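Adenylate/guanylate cyclase/hydrolase, alpha/beta fold family (PDB 3MR7) probably has adenylate cyclase activity and is represented here by its nucleotide cyclase-type catalytic domain. Local coordinates at residues 65-70 against 140-145; 131-136 against 165-170. One frame throughout, in Å; residues are numbered along the deposited sequence.

Contact 1 of 2, residues 65-70 against 140-145; sequences DTAQAA and QITQDR
R145 N donates to T142 O at 2.8 Å, a backbone bond in the turn just beyond helix 136-142; both residues touch the first turn of helix 67-84. In this α/β domain of the nucleotide cyclase catalytic family, that turn also rests on the sheet, with A67 touching I102 of strand 96-107. The start of helix 67-84 is fixed by T66 as N-cap, its OG1 accepting from A69 N at 3.3 Å with an N-H...O angle of 147°.

A67 carries the apolar part of the interface. Its CB meets T142 CG2 at 3.8 Å and I141 CG2 at 3.9 Å, so two methyl branches from successive residues close on a single methyl. The T142 rotamer (chi1 52°) divides the side chain's work: CG2 lies anti to the carbonyl carbon and reaches A67, while OG1 bonds back to V138 O one helical turn earlier.

Nearer the solvent, Q68 runs out extended beyond CG and lies across the aliphatic part of R145. The contact is made by the arginine's methylenes, because its chain bends at chi2 and chi3 and carries the guanidinium away, the amide and guanidinium planes standing 59° apart. Q68 NE2 lies 3.3 Å from R145 CB and 3.6 Å from R145 CD.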
# COMPACT_ATOMS: atom_id res chain seq x y z
N ASP A 65 -21.68 -9.46 -10.58
CA ASP A 65 -22.45 -9.23 -11.79
C ASP A 65 -22.94 -7.82 -11.87
O ASP A 65 -23.11 -7.29 -12.97
CB ASP A 65 -23.61 -10.20 -11.85
CG ASP A 65 -23.18 -11.56 -12.30
OD1 ASP A 65 -22.21 -11.65 -13.10
OD2 ASP A 65 -23.81 -12.54 -11.83
N THR A 66 -23.18 -7.20 -10.72
CA THR A 66 -23.54 -5.80 -10.71
C THR A 66 -22.49 -4.98 -10.00
O THR A 66 -21.81 -5.49 -9.13
CB THR A 66 -24.93 -5.53 -10.08
OG1 THR A 66 -25.05 -6.21 -8.81
CG2 THR A 66 -25.98 -6.02 -11.03
N ALA A 67 -22.34 -3.72 -10.39
CA ALA A 67 -21.52 -2.78 -9.64
C ALA A 67 -22.10 -2.57 -8.24
O ALA A 67 -21.39 -2.56 -7.25
CB ALA A 67 -21.41 -1.47 -10.38
N GLN A 68 -23.42 -2.46 -8.14
CA GLN A 68 -24.02 -2.32 -6.83
C GLN A 68 -23.57 -3.42 -5.86
O GLN A 68 -23.19 -3.12 -4.72
CB GLN A 68 -25.53 -2.28 -6.97
CG GLN A 68 -26.20 -1.35 -5.98
CD GLN A 68 -27.74 -1.38 -6.10
OE1 GLN A 68 -28.30 -1.97 -7.05
NE2 GLN A 68 -28.41 -0.74 -5.15
N ALA A 69 -23.59 -4.69 -6.28
CA ALA A 69 -23.31 -5.81 -5.35
C ALA A 69 -21.87 -5.83 -4.85
O ALA A 69 -21.62 -6.14 -3.70
CB ALA A 69 -23.67 -7.14 -5.98
N ALA A 70 -20.93 -5.49 -5.72
CA ALA A 70 -19.55 -5.33 -5.29
C ALA A 70 -19.51 -4.30 -4.17
O ALA A 70 -18.90 -4.53 -3.12
CB ALA A 70 -18.66 -4.90 -6.45
N GLN A 140 -19.99 6.58 -10.96
CA GLN A 140 -21.07 7.19 -11.73
C GLN A 140 -22.28 6.25 -11.73
O GLN A 140 -23.42 6.70 -11.85
CB GLN A 140 -20.65 7.51 -13.16
CG GLN A 140 -19.44 8.40 -13.27
CD GLN A 140 -19.22 8.92 -14.68
OE1 GLN A 140 -18.12 8.79 -15.23
NE2 GLN A 140 -20.26 9.52 -15.29
N ILE A 141 -22.02 4.96 -11.53
CA ILE A 141 -23.07 3.94 -11.58
C ILE A 141 -23.68 3.70 -10.22
O ILE A 141 -24.84 3.29 -10.13
CB ILE A 141 -22.53 2.57 -12.07
CG1 ILE A 141 -22.14 2.61 -13.54
CG2 ILE A 141 -23.54 1.48 -11.84
CD1 ILE A 141 -21.65 1.32 -14.02
N THR A 142 -22.91 3.93 -9.15
CA THR A 142 -23.35 3.52 -7.82
C THR A 142 -23.78 4.65 -6.88
O THR A 142 -24.54 4.42 -5.94
CB THR A 142 -22.29 2.64 -7.13
OG1 THR A 142 -21.04 3.32 -7.18
CG2 THR A 142 -22.14 1.33 -7.86
N GLN A 143 -23.29 5.86 -7.14
CA GLN A 143 -23.56 7.06 -6.34
C GLN A 143 -24.98 7.15 -5.76
O GLN A 143 -25.17 7.50 -4.60
CB GLN A 143 -23.33 8.31 -7.19
CG GLN A 143 -24.25 8.34 -8.45
CD GLN A 143 -23.92 9.46 -9.44
OE1 GLN A 143 -23.50 10.56 -9.06
NE2 GLN A 143 -24.11 9.17 -10.73
N ASP A 144 -25.97 6.86 -6.58
CA ASP A 144 -27.34 7.05 -6.13
C ASP A 144 -27.97 5.81 -5.52
O ASP A 144 -29.06 5.87 -4.97
CB ASP A 144 -28.20 7.57 -7.27
CG ASP A 144 -27.81 8.96 -7.67
OD1 ASP A 144 -27.59 9.79 -6.76
OD2 ASP A 144 -27.71 9.21 -8.89
N ARG A 145 -27.27 4.69 -5.60
CA ARG A 145 -27.76 3.45 -5.05
C ARG A 145 -27.34 3.26 -3.60
O ARG A 145 -27.92 2.47 -2.87
CB ARG A 145 -27.27 2.28 -5.90
CG ARG A 145 -27.93 2.19 -7.26
CD ARG A 145 -29.43 2.08 -7.15
NE ARG A 145 -30.04 2.92 -8.17
CZ ARG A 145 -30.98 3.82 -7.93
NH1 ARG A 145 -31.44 3.98 -6.69
NH2 ARG A 145 -31.48 4.55 -8.91

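Contact 2 of 2, residues 131-136 against 165-170; sequences AICVSD and IRVWQW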
# COMPACT_ATOMS: atom_id res chain seq x y z
N ALA A 131 -11.13 1.58 4.45
CA ALA A 131 -11.92 2.34 3.53
C ALA A 131 -12.16 1.54 2.28
O ALA A 131 -11.78 0.40 2.21
CB ALA A 131 -11.21 3.66 3.20
N ILE A 132 -12.78 2.16 1.29
CA ILE A 132 -13.04 1.55 0.01
C ILE A 132 -12.75 2.58 -1.08
O ILE A 132 -13.30 3.67 -1.03
CB ILE A 132 -14.51 1.22 -0.15
CG1 ILE A 132 -15.02 0.38 1.01
CG2 ILE A 132 -14.73 0.50 -1.45
CD1 ILE A 132 -16.47 0.01 0.85
N CYS A 133 -11.91 2.26 -2.05
CA CYS A 133 -11.67 3.15 -3.19
C CYS A 133 -12.29 2.57 -4.45
O CYS A 133 -12.11 1.40 -4.74
CB CYS A 133 -10.18 3.37 -3.41
SG CYS A 133 -9.47 4.59 -2.33
N VAL A 134 -13.05 3.37 -5.17
CA VAL A 134 -13.70 2.90 -6.40
C VAL A 134 -13.32 3.80 -7.55
O VAL A 134 -13.09 4.99 -7.38
CB VAL A 134 -15.21 2.88 -6.25
CG1 VAL A 134 -15.56 2.43 -4.83
CG2 VAL A 134 -15.79 4.28 -6.53
N SER A 135 -13.23 3.24 -8.74
CA SER A 135 -12.89 4.08 -9.86
C SER A 135 -14.10 4.97 -10.12
O SER A 135 -15.19 4.73 -9.58
CB SER A 135 -12.59 3.25 -11.09
OG SER A 135 -13.79 2.63 -11.54
N ASP A 136 -13.88 5.99 -10.95
CA ASP A 136 -14.90 6.94 -11.36
C ASP A 136 -16.03 6.25 -12.10
O ASP A 136 -17.18 6.61 -11.93
CB ASP A 136 -14.28 8.03 -12.24
CG ASP A 136 -15.25 9.14 -12.54
OD1 ASP A 136 -15.84 9.65 -11.59
OD2 ASP A 136 -15.43 9.50 -13.72
N ILE A 165 -6.61 7.35 -13.61
CA ILE A 165 -8.01 7.12 -13.26
C ILE A 165 -8.41 8.06 -12.14
O ILE A 165 -7.62 8.32 -11.25
CB ILE A 165 -8.24 5.65 -12.81
CG1 ILE A 165 -8.41 4.76 -14.03
CG2 ILE A 165 -9.47 5.51 -11.97
CD1 ILE A 165 -7.16 4.38 -14.68
N ARG A 166 -9.64 8.57 -12.19
CA ARG A 166 -10.17 9.40 -11.13
C ARG A 166 -10.74 8.46 -10.06
O ARG A 166 -11.55 7.60 -10.36
CB ARG A 166 -11.22 10.39 -11.66
CG ARG A 166 -11.96 11.19 -10.58
CD ARG A 166 -12.47 12.58 -11.06
NE ARG A 166 -11.54 13.68 -10.73
CZ ARG A 166 -10.77 14.29 -11.62
NH1 ARG A 166 -10.83 13.94 -12.90
NH2 ARG A 166 -9.94 15.26 -11.24
N VAL A 167 -10.28 8.64 -8.83
CA VAL A 167 -10.57 7.72 -7.75
C VAL A 167 -11.41 8.37 -6.66
O VAL A 167 -11.12 9.47 -6.18
CB VAL A 167 -9.23 7.18 -7.18
CG1 VAL A 167 -9.43 6.41 -5.90
CG2 VAL A 167 -8.52 6.33 -8.25
N TRP A 168 -12.48 7.68 -6.28
CA TRP A 168 -13.37 8.15 -5.24
C TRP A 168 -13.21 7.25 -4.04
O TRP A 168 -13.01 6.03 -4.19
CB TRP A 168 -14.81 8.08 -5.71
CG TRP A 168 -15.07 8.97 -6.86
CD1 TRP A 168 -14.73 8.76 -8.17
CD2 TRP A 168 -15.72 10.24 -6.81
NE1 TRP A 168 -15.13 9.81 -8.93
CE2 TRP A 168 -15.74 10.74 -8.13
CE3 TRP A 168 -16.30 10.99 -5.78
CZ2 TRP A 168 -16.30 11.98 -8.45
CZ3 TRP A 168 -16.86 12.21 -6.09
CH2 TRP A 168 -16.86 12.70 -7.41
N GLN A 169 -13.30 7.83 -2.86
CA GLN A 169 -13.07 7.09 -1.64
C GLN A 169 -14.12 7.31 -0.57
O GLN A 169 -14.62 8.41 -0.37
CB GLN A 169 -11.70 7.44 -1.04
CG GLN A 169 -11.34 6.61 0.18
CD GLN A 169 -9.98 6.97 0.71
OE1 GLN A 169 -9.79 8.06 1.24
NE2 GLN A 169 -9.01 6.07 0.55
N TRP A 170 -14.42 6.25 0.13
CA TRP A 170 -15.29 6.32 1.27
C TRP A 170 -14.53 5.82 2.47
O TRP A 170 -13.83 4.80 2.41
CB TRP A 170 -16.49 5.43 1.02
CG TRP A 170 -17.30 5.20 2.23
CD1 TRP A 170 -18.36 5.94 2.68
CD2 TRP A 170 -17.13 4.14 3.17
NE1 TRP A 170 -18.86 5.40 3.83
CE2 TRP A 170 -18.12 4.30 4.16
CE3 TRP A 170 -16.25 3.07 3.25
CZ2 TRP A 170 -18.24 3.43 5.21
CZ3 TRP A 170 -16.36 2.23 4.29
CH2 TRP A 170 -17.35 2.40 5.27
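W168 NE1 donates to D136 OD1 at 2.8 Å, the bond bending to 144° at the hydrogen. The chi1 of D136, -172°, swings CG away from the backbone N, and the side chain runs alongside the indole, its carboxylate nearly coplanar with the ring, 16° from it; OD1 is met on its anti side. The main chains of V134 and W168 bond in both directions, V134 N to W168 O at 2.8 Å and W168 N to V134 O at 3.0 Å, and I132 and W170 form a second such pair. D136 N adds a weak bond to R166 O, where the strand gives way to helix 136-142.

The V134-W168 and I132-W170 pairs are the hydrogen-bonded pairs of an antiparallel register within the mixed central sheet of the cyclase-type domain, whose strand 96-107 flanks strand 132-135 in parallel and bonds C133 and S135.

On the side of I132, V134, W168 and W170, I132 CG1 packs obliquely on W170 CE3 at 3.7 Å; L75 of helix 67-84 touches both residues. Replacing W168 with an alanine would probably leave D136 OD1 without its indole donor and strip H139 of the ring stacked on it. On the other side C133 CB lies 4.0 Å from V167 CG1, and helix 115-126 covers that face through L123, which touches S135 and V167.

How the contacts relate
From the N terminus the chain first supplies 65-70, at the start of helix 67-84, then strand 132-135 and, directly after it, helix 136-142, before strand 161-170 comes last. Contact 1 closes a long loop of 69 residues between its segments, while contact 2 closes a shorter one of 28. The two cross: 131-136 lies inside the loop of contact 1, and 140-145 inside that of contact 2. Their centres are 13 Å apart; helix 136-142 joins them along the chain, and helix 67-84 also packs on I132 and W170 of contact 2. Contact 2 joins neighbouring strands within the sheet, whereas contact 1 ties the far end of the helix that follows to helix 67-84.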